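Local coordinates for protein SYE1 (Shewanella oneidensis, PDB 4AWT) that binds FMN and probably works as an NAD(P)H-dependent oxidoreductase acting on CH-CH groups, as a member of the Old Yellow Enzyme-like flavoprotein family, at residues Q165-A170 against D223-E228; A161-A166 against D215-A220; W70-Y75 against A81-V86. The protein carries 1 engineered substitution. All blocks are in the same frame, centred on the assembly; numbering follows the deposited sequence. Where two conformers were deposited one is given.

The three contacts belong to an eight-stranded TIM barrel. Contact 3 comes first along the chain and is closed before the others open: the loop after strand 53-60, close to the FMN site, meets the helix that follows it, 77-92. Contacts 1 and 2, their centres about 8 Å apart, are successive parts of one interface between outer helices 153-172 and 212-225, and share Gln165 and Ala166. In one conformer of Arg164 a salt bridge to Asp223 spans the two. Contact 3 lies about 16 Å from contact 1 and about 19 Å from contact 2, centre to centre, yet Ile74 packs on Ala166 and Ala170 and its O probably accepts a hydrogen bond from Asn169 ND2, joining loop and helix around the FMN-binding barrel.

Contact 1: Q165-A170 against D223-E228; sequences QAALNA and DAIGAE
Leu168 and Ala224 bring the two backbones to 6.6 Å, CA to CA, where the C-terminal part of helix 153-172 lies against the last turn of helix 212-225. Leu168 reaches over with CD2 alone: this methyl sits 3.7 Å from the carbonyl O of Ala224 and 4.1 Å from Ala224 CB, and it also touches Ile225 CG2. CG of Leu168 lies anti to its own carbonyl carbon (chi1 -65°), which brings the branch alongside the neighbouring helix. The side chains of Leu168 and Ile225 run past each other in opposite senses. These are the outer helices 153-172 and 212-225 of the TIM barrel, flanking strand 177-181 in the chain, and Ile225 also packs on Ile178 of that strand. On the buried side, Ile225 CG2 rests 4.0 Å from Ala167 CB and 3.8 Å from Ala167 O, while its CD1 reaches the same CB. With CG1 of Ile225 between the backbone N and the carbonyl carbon (chi1 71°), CG2 lies beside the N and is the branch that comes closest to Ala167. Gly226 then leaves helical geometry with a positive phi of 97°, turning the chain out of the helix toward strand 230-234.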
loop_
_atom_site.group_PDB
_atom_site.type_symbol
_atom_site.label_atom_id
_atom_site.label_comp_id
_atom_site.label_asym_id
_atom_site.label_seq_id
_atom_site.Cartn_x
_atom_site.Cartn_y
_atom_site.Cartn_z
ATOM N N GLN A 165 16.091 -3.589 5.148
ATOM C CA GLN A 165 16.029 -3.652 6.593
ATOM C C GLN A 165 14.594 -3.561 7.098
ATOM O O GLN A 165 14.242 -4.217 8.079
ATOM C CB GLN A 165 16.905 -2.559 7.215
ATOM C CG GLN A 165 16.980 -2.671 8.730
ATOM C CD GLN A 165 17.545 -3.974 9.210
ATOM O OE1 GLN A 165 16.975 -4.669 10.142
ATOM N NE2 GLN A 165 18.620 -4.415 8.659
ATOM N N ALA A 166 13.771 -2.751 6.438
ATOM C CA ALA A 166 12.381 -2.628 6.841
ATOM C C ALA A 166 11.657 -3.959 6.715
ATOM O O ALA A 166 10.793 -4.278 7.522
ATOM C CB ALA A 166 11.663 -1.578 6.034
ATOM N N ALA A 167 12.010 -4.763 5.692
ATOM C CA ALA A 167 11.412 -6.079 5.553
ATOM C C ALA A 167 11.783 -6.971 6.724
ATOM O O ALA A 167 10.955 -7.700 7.284
ATOM C CB ALA A 167 11.808 -6.687 4.235
ATOM N N LEU A 168 13.080 -6.957 7.128
ATOM C CA LEU A 168 13.499 -7.710 8.284
ATOM C C LEU A 168 12.785 -7.201 9.533
ATOM O O LEU A 168 12.373 -8.002 10.391
ATOM C CB LEU A 168 15.018 -7.610 8.470
ATOM C CG LEU A 168 15.824 -8.239 7.340
ATOM C CD1 LEU A 168 17.314 -7.931 7.617
ATOM C CD2 LEU A 168 15.593 -9.710 7.227
ATOM N N ASN A 169 12.637 -5.888 9.657
ATOM C CA ASN A 169 11.950 -5.317 10.807
ATOM C C ASN A 169 10.485 -5.787 10.841
ATOM O O ASN A 169 9.952 -6.061 11.921
ATOM C CB ASN A 169 12.005 -3.815 10.734
ATOM C CG ASN A 169 13.398 -3.244 10.904
ATOM O OD1 ASN A 169 14.338 -3.966 11.284
ATOM N ND2 ASN A 169 13.511 -1.967 10.651
ATOM N N ALA A 170 9.854 -5.865 9.681
ATOM C CA ALA A 170 8.474 -6.351 9.633
ATOM C C ALA A 170 8.385 -7.785 10.124
ATOM O O ALA A 170 7.455 -8.156 10.834
ATOM C CB ALA A 170 7.935 -6.245 8.219
ATOM N N ASP A 223 15.508 -11.305 -1.287
ATOM C CA ASP A 223 16.708 -11.871 -0.622
ATOM C C ASP A 223 16.586 -11.828 0.877
ATOM O O ASP A 223 17.041 -12.737 1.558
ATOM C CB ASP A 223 17.920 -11.064 -1.088
ATOM C CG ASP A 223 19.239 -11.636 -0.748
ATOM O OD1 ASP A 223 19.462 -12.793 -1.182
ATOM O OD2 ASP A 223 20.084 -10.957 -0.118
ATOM N N ALA A 224 15.972 -10.792 1.413
ATOM C CA ALA A 224 15.876 -10.659 2.860
ATOM C C ALA A 224 14.902 -11.643 3.471
ATOM O O ALA A 224 15.206 -12.226 4.504
ATOM C CB ALA A 224 15.472 -9.224 3.191
ATOM N N ILE A 225 13.685 -11.780 2.909
ATOM C CA ILE A 225 12.623 -12.494 3.606
ATOM C C ILE A 225 11.964 -13.576 2.820
ATOM O O ILE A 225 11.120 -14.285 3.361
ATOM C CB ILE A 225 11.557 -11.546 4.227
ATOM C CG1 ILE A 225 10.675 -10.887 3.153
ATOM C CG2 ILE A 225 12.237 -10.539 5.122
ATOM C CD1 ILE A 225 9.504 -10.162 3.771
ATOM N N GLY A 226 12.310 -13.761 1.549
ATOM C CA GLY A 226 11.734 -14.810 0.740
ATOM C C GLY A 226 10.583 -14.315 -0.129
ATOM O O GLY A 226 9.749 -13.525 0.323
ATOM N N ALA A 227 10.524 -14.808 -1.363
ATOM C CA ALA A 227 9.502 -14.343 -2.308
ATOM C C ALA A 227 8.106 -14.649 -1.829
ATOM O O ALA A 227 7.174 -13.892 -2.142
ATOM C CB ALA A 227 9.772 -15.009 -3.656
ATOM N N GLU A 228 7.918 -15.723 -1.084
ATOM C CA GLU A 228 6.604 -16.107 -0.579
ATOM C C GLU A 228 6.060 -15.129 0.447
ATOM O O GLU A 228 4.885 -15.235 0.818
ATOM C CB GLU A 228 6.615 -17.528 -0.017
ATOM C CG GLU A 228 7.308 -17.748 1.304
ATOM C CD GLU A 228 8.809 -17.652 1.406
ATOM O OE1 GLU A 228 9.598 -17.598 0.411
ATOM O OE2 GLU A 228 9.297 -17.603 2.570
#

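Contact 2: A161-A166 against D215-A220; sequences ADYRQA and DEVVAA
Two pairs span the interface here, Tyr163 with Val217 and Arg164 with Ala220, in the packing between helices 153-172 and 212-225, consecutive long outer helices of the TIM barrel. The backbones come closest at Arg164 and Ala220, whose CA atoms are 5.7 Å apart. At the buried end, Val217 lays CG1 over one face of the Tyr163 ring, 4.0 Å from the centroid and 24° off the ring normal, a CH-pi contact. The methyl sits off-centre, on the side of the CG-CD2 bond, with CD2 nearest at 3.7 Å; Val217 CG2 also touches CD2. Both Tyr163 and Val217 pack on Leu180 of strand 177-181, so the pair fills the layer between helices and barrel wall. An alanine in place of Tyr163 would remove the ring, and is likely to leave Val217 CG1 without its aromatic partner and to open a gap above Leu180. Toward the more exposed side, Arg164 points CG anti to the backbone N (chi1 -160°) and continues extended to NE, passing its aliphatic part across Ala220. The guanidinium goes further along the neighbouring helix, where, in the conformer described, NH2 forms a salt bridge with Asp223. Nearer its root, Arg164 CG stands 4.2 Å from Ala220 CB and 3.6 Å from Ala220 O.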
loop_
_atom_site.group_PDB
_atom_site.type_symbol
_atom_site.label_atom_id
_atom_site.label_comp_id
_atom_site.label_asym_id
_atom_site.label_seq_id
_atom_site.Cartn_x
_atom_site.Cartn_y
_atom_site.Cartn_z
ATOM N N ALA A 161 18.741 -0.303 0.815
ATOM C CA ALA A 161 19.129 -0.825 2.121
ATOM C C ALA A 161 18.017 -0.593 3.154
ATOM O O ALA A 161 17.786 -1.466 4.001
ATOM C CB ALA A 161 20.429 -0.171 2.585
ATOM N N ASP A 162 17.383 0.551 3.087
ATOM C CA ASP A 162 16.299 0.867 4.011
ATOM C C ASP A 162 15.098 -0.064 3.783
ATOM O O ASP A 162 14.470 -0.521 4.731
ATOM C CB ASP A 162 15.893 2.310 3.889
ATOM C CG ASP A 162 16.934 3.327 4.331
ATOM O OD1 ASP A 162 17.895 2.942 5.033
ATOM O OD2 ASP A 162 16.737 4.514 4.007
ATOM N N TYR A 163 14.770 -0.332 2.517
ATOM C CA TYR A 163 13.707 -1.295 2.246
ATOM C C TYR A 163 14.040 -2.667 2.766
ATOM O O TYR A 163 13.212 -3.351 3.363
ATOM C CB TYR A 163 13.417 -1.367 0.757
ATOM C CG TYR A 163 12.448 -0.377 0.191
ATOM C CD1 TYR A 163 11.105 -0.398 0.561
ATOM C CD2 TYR A 163 12.832 0.583 -0.754
ATOM C CE1 TYR A 163 10.205 0.507 0.035
ATOM C CE2 TYR A 163 11.938 1.455 -1.310
ATOM C CZ TYR A 163 10.603 1.428 -0.907
ATOM O OH TYR A 163 9.742 2.306 -1.516
ATOM N N ARG A 164 15.279 -3.111 2.511
ATOM C CA ARG A 164 15.702 -4.434 2.923
ATOM C C ARG A 164 15.571 -4.585 4.431
ATOM O O ARG A 164 15.040 -5.570 4.949
ATOM C CB ARG A 164 17.146 -4.666 2.426
ATOM C CG ARG A 164 17.514 -6.135 2.369
ATOM C CD ARG A 164 19.007 -6.290 2.061
ATOM N NE ARG A 164 19.379 -7.659 1.838
ATOM C CZ ARG A 164 19.441 -8.569 2.791
ATOM N NH1 ARG A 164 19.228 -8.265 4.070
ATOM N NH2 ARG A 164 19.756 -9.824 2.481
ATOM N N GLN A 165 16.091 -3.589 5.148
ATOM C CA GLN A 165 16.029 -3.652 6.593
ATOM C C GLN A 165 14.594 -3.561 7.098
ATOM O O GLN A 165 14.242 -4.217 8.079
ATOM C CB GLN A 165 16.905 -2.559 7.215
ATOM C CG GLN A 165 16.980 -2.671 8.730
ATOM C CD GLN A 165 17.545 -3.974 9.210
ATOM O OE1 GLN A 165 16.975 -4.669 10.142
ATOM N NE2 GLN A 165 18.620 -4.415 8.659
ATOM N N ALA A 166 13.771 -2.751 6.438
ATOM C CA ALA A 166 12.381 -2.628 6.841
ATOM C C ALA A 166 11.657 -3.959 6.715
ATOM O O ALA A 166 10.793 -4.278 7.522
ATOM C CB ALA A 166 11.663 -1.578 6.034
ATOM N N ASP A 215 12.980 -3.412 -9.857
ATOM C CA ASP A 215 13.635 -4.682 -9.904
ATOM C C ASP A 215 14.598 -4.878 -8.740
ATOM O O ASP A 215 14.638 -5.907 -8.085
ATOM C CB ASP A 215 14.360 -4.822 -11.249
ATOM C CG ASP A 215 14.931 -6.183 -11.484
ATOM O OD1 ASP A 215 14.268 -7.177 -11.270
ATOM O OD2 ASP A 215 15.981 -6.235 -12.113
ATOM N N GLU A 216 15.439 -3.848 -8.516
ATOM C CA GLU A 216 16.459 -3.938 -7.515
ATOM C C GLU A 216 15.911 -3.935 -6.104
ATOM O O GLU A 216 16.411 -4.644 -5.209
ATOM C CB GLU A 216 17.474 -2.806 -7.712
ATOM C CG GLU A 216 18.266 -2.988 -9.003
ATOM C CD GLU A 216 19.243 -1.881 -9.318
ATOM O OE1 GLU A 216 19.266 -0.887 -8.566
ATOM O OE2 GLU A 216 19.957 -1.964 -10.324
ATOM N N VAL A 217 14.863 -3.132 -5.853
ATOM C CA VAL A 217 14.208 -3.148 -4.554
ATOM C C VAL A 217 13.589 -4.515 -4.294
ATOM O O VAL A 217 13.766 -5.091 -3.226
ATOM C CB VAL A 217 13.188 -2.005 -4.434
ATOM C CG1 VAL A 217 12.366 -2.169 -3.149
ATOM C CG2 VAL A 217 13.840 -0.645 -4.456
ATOM N N VAL A 218 12.837 -5.047 -5.280
ATOM C CA VAL A 218 12.216 -6.361 -5.105
ATOM C C VAL A 218 13.268 -7.420 -4.876
ATOM O O VAL A 218 13.099 -8.293 -4.032
ATOM C CB VAL A 218 11.271 -6.668 -6.253
ATOM C CG1 VAL A 218 10.792 -8.108 -6.210
ATOM C CG2 VAL A 218 10.093 -5.702 -6.225
ATOM N N ALA A 219 14.374 -7.367 -5.627
ATOM C CA ALA A 219 15.411 -8.376 -5.413
ATOM C C ALA A 219 15.904 -8.360 -3.990
ATOM O O ALA A 219 16.113 -9.421 -3.398
ATOM C CB ALA A 219 16.593 -8.120 -6.367
ATOM N N ALA A 220 16.103 -7.172 -3.420
ATOM C CA ALA A 220 16.578 -7.071 -2.063
ATOM C C ALA A 220 15.551 -7.579 -1.053
ATOM O O ALA A 220 15.889 -8.252 -0.086
ATOM C CB ALA A 220 16.950 -5.640 -1.747
#

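Contact 3: W70-Y75 against A81-V86; sequences WTPGIY and AGWRIV
Ile74 and Trp83 mark the nearest backbone approach, 7.9 Å between CA atoms, where 70-75, an irregular loop extended only at 71-73, faces residues 81-86 of helix 77-92. Trp83 alone makes the contact from the helix side, its indole reaching across to Pro72, Gly73 and Ile74. Its CG lies anti to the carbonyl carbon (chi1 -81°), carrying the ring system away from the helix and into the loop. The pyrrolidine of Pro72 meets the benzo ring, with CG 3.5 Å from Trp83 CZ2 and CB close behind, the two side chains crossing at a slant. At the five-membered ring the side chain of Ile74 crosses at about a right angle, its CD1 3.9 Å from Trp83 CD1. Between these apolar neighbours, Gly73 O approaches the indole edge near the ring plane and accepts a weak hydrogen bond from NE1, 3.2 Å long and bent to 123°. The loop links barrel strand 53-60 to outer helix 77-92 of the TIM barrel, and the side chain of Pro72 is about 8 Å from the bound FMN. Phe175 packs edge-to-face with the indole. Thr59 OG1 is the main hydrogen-bond partner of Trp83 NE1, with Gly73 O a weak second; that bond and the apolar packing of Pro72 and Ile74 probably limit the turning of the buried indole.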
loop_
_atom_site.group_PDB
_atom_site.type_symbol
_atom_site.label_atom_id
_atom_site.label_comp_id
_atom_site.label_asym_id
_atom_site.label_seq_id
_atom_site.Cartn_x
_atom_site.Cartn_y
_atom_site.Cartn_z
ATOM N N TRP A 70 1.917 11.793 11.266
ATOM C CA TRP A 70 1.452 10.802 12.244
ATOM C C TRP A 70 1.283 9.407 11.637
ATOM O O TRP A 70 0.551 8.585 12.204
ATOM C CB TRP A 70 0.173 11.214 12.992
ATOM C CG TRP A 70 0.161 12.663 13.413
ATOM C CD1 TRP A 70 1.140 13.311 14.147
ATOM C CD2 TRP A 70 -0.844 13.616 13.110
ATOM N NE1 TRP A 70 0.769 14.609 14.327
ATOM C CE2 TRP A 70 -0.443 14.835 13.690
ATOM C CE3 TRP A 70 -2.033 13.549 12.400
ATOM C CZ2 TRP A 70 -1.222 15.967 13.564
ATOM C CZ3 TRP A 70 -2.807 14.667 12.272
ATOM C CH2 TRP A 70 -2.399 15.871 12.852
ATOM N N THR A 71 1.944 9.100 10.527
ATOM C CA THR A 71 1.935 7.740 10.027
ATOM C C THR A 71 2.960 6.915 10.767
ATOM O O THR A 71 4.035 7.417 11.176
ATOM C CB THR A 71 2.139 7.687 8.502
ATOM O OG1 THR A 71 3.440 8.208 8.142
ATOM C CG2 THR A 71 1.117 8.530 7.788
ATOM N N PRO A 72 2.692 5.636 11.014
ATOM C CA PRO A 72 3.607 4.811 11.787
ATOM C C PRO A 72 4.810 4.411 10.990
ATOM O O PRO A 72 4.691 4.034 9.825
ATOM C CB PRO A 72 2.755 3.550 12.090
ATOM C CG PRO A 72 1.809 3.476 10.888
ATOM C CD PRO A 72 1.461 4.926 10.611
ATOM N N GLY A 73 5.996 4.439 11.602
ATOM C CA GLY A 73 7.176 3.945 10.965
ATOM C C GLY A 73 7.449 2.491 11.253
ATOM O O GLY A 73 6.802 1.848 12.076
ATOM N N ILE A 74 8.503 1.961 10.577
ATOM C CA ILE A 74 8.930 0.592 10.777
ATOM C C ILE A 74 10.441 0.496 10.838
ATOM O O ILE A 74 11.019 -0.532 10.461
ATOM C CB ILE A 74 8.258 -0.369 9.783
ATOM C CG1 ILE A 74 8.326 -1.830 10.206
ATOM C CG2 ILE A 74 8.746 -0.141 8.360
ATOM C CD1 ILE A 74 7.221 -2.674 9.598
ATOM N N TYR A 75 11.105 1.536 11.337
ATOM C CA TYR A 75 12.555 1.583 11.367
ATOM C C TYR A 75 13.156 1.692 12.775
ATOM O O TYR A 75 14.365 1.413 12.878
ATOM C CB TYR A 75 13.117 2.687 10.432
ATOM C CG TYR A 75 12.628 4.048 10.729
ATOM C CD1 TYR A 75 13.280 4.876 11.656
ATOM C CD2 TYR A 75 11.482 4.589 10.136
ATOM C CE1 TYR A 75 12.825 6.134 11.959
ATOM C CE2 TYR A 75 11.005 5.831 10.431
ATOM C CZ TYR A 75 11.707 6.616 11.366
ATOM O OH TYR A 75 11.231 7.863 11.692
ATOM N N ALA A 81 8.102 -2.737 17.920
ATOM C CA ALA A 81 7.333 -3.258 19.043
ATOM C C ALA A 81 5.894 -2.822 18.983
ATOM O O ALA A 81 4.994 -3.594 19.350
ATOM C CB ALA A 81 8.008 -2.773 20.328
ATOM N N GLY A 82 5.628 -1.580 18.561
ATOM C CA GLY A 82 4.235 -1.165 18.404
ATOM C C GLY A 82 3.529 -1.992 17.378
ATOM O O GLY A 82 2.372 -2.429 17.550
ATOM N N TRP A 83 4.202 -2.279 16.269
ATOM C CA TRP A 83 3.626 -3.169 15.273
ATOM C C TRP A 83 3.433 -4.577 15.812
ATOM O O TRP A 83 2.471 -5.227 15.423
ATOM C CB TRP A 83 4.413 -3.145 13.984
ATOM C CG TRP A 83 4.152 -2.021 13.054
ATOM C CD1 TRP A 83 5.074 -1.175 12.498
ATOM C CD2 TRP A 83 2.888 -1.645 12.489
ATOM N NE1 TRP A 83 4.488 -0.312 11.639
ATOM C CE2 TRP A 83 3.134 -0.577 11.601
ATOM C CE3 TRP A 83 1.580 -2.114 12.613
ATOM C CZ2 TRP A 83 2.111 0.039 10.874
ATOM C CZ3 TRP A 83 0.575 -1.511 11.890
ATOM C CH2 TRP A 83 0.845 -0.446 11.035
ATOM N N ARG A 84 4.318 -5.050 16.679
ATOM C CA ARG A 84 4.146 -6.382 17.242
ATOM C C ARG A 84 2.845 -6.472 18.013
ATOM O O ARG A 84 2.194 -7.518 17.998
ATOM C CB ARG A 84 5.337 -6.692 18.184
ATOM C CG ARG A 84 5.215 -8.063 18.865
ATOM C CD ARG A 84 5.314 -9.214 17.878
ATOM N NE ARG A 84 5.270 -10.547 18.442
ATOM C CZ ARG A 84 6.318 -11.126 19.008
ATOM N NH1 ARG A 84 7.483 -10.508 19.104
ATOM N NH2 ARG A 84 6.171 -12.356 19.502
ATOM N N ILE A 85 2.444 -5.425 18.718
ATOM C CA ILE A 85 1.164 -5.557 19.425
ATOM C C ILE A 85 0.034 -5.683 18.415
ATOM O O ILE A 85 -0.897 -6.452 18.631
ATOM C CB ILE A 85 0.992 -4.389 20.388
ATOM C CG1 ILE A 85 2.097 -4.340 21.445
ATOM C CG2 ILE A 85 -0.391 -4.435 21.035
ATOM C CD1 ILE A 85 2.068 -3.008 22.144
ATOM N N VAL A 86 0.105 -4.948 17.298
ATOM C CA VAL A 86 -0.894 -5.095 16.233
ATOM C C VAL A 86 -0.905 -6.503 15.706
ATOM O O VAL A 86 -1.987 -7.113 15.555
ATOM C CB VAL A 86 -0.637 -4.074 15.123
ATOM C CG1 VAL A 86 -1.580 -4.345 13.947
ATOM C CG2 VAL A 86 -0.765 -2.659 15.600
#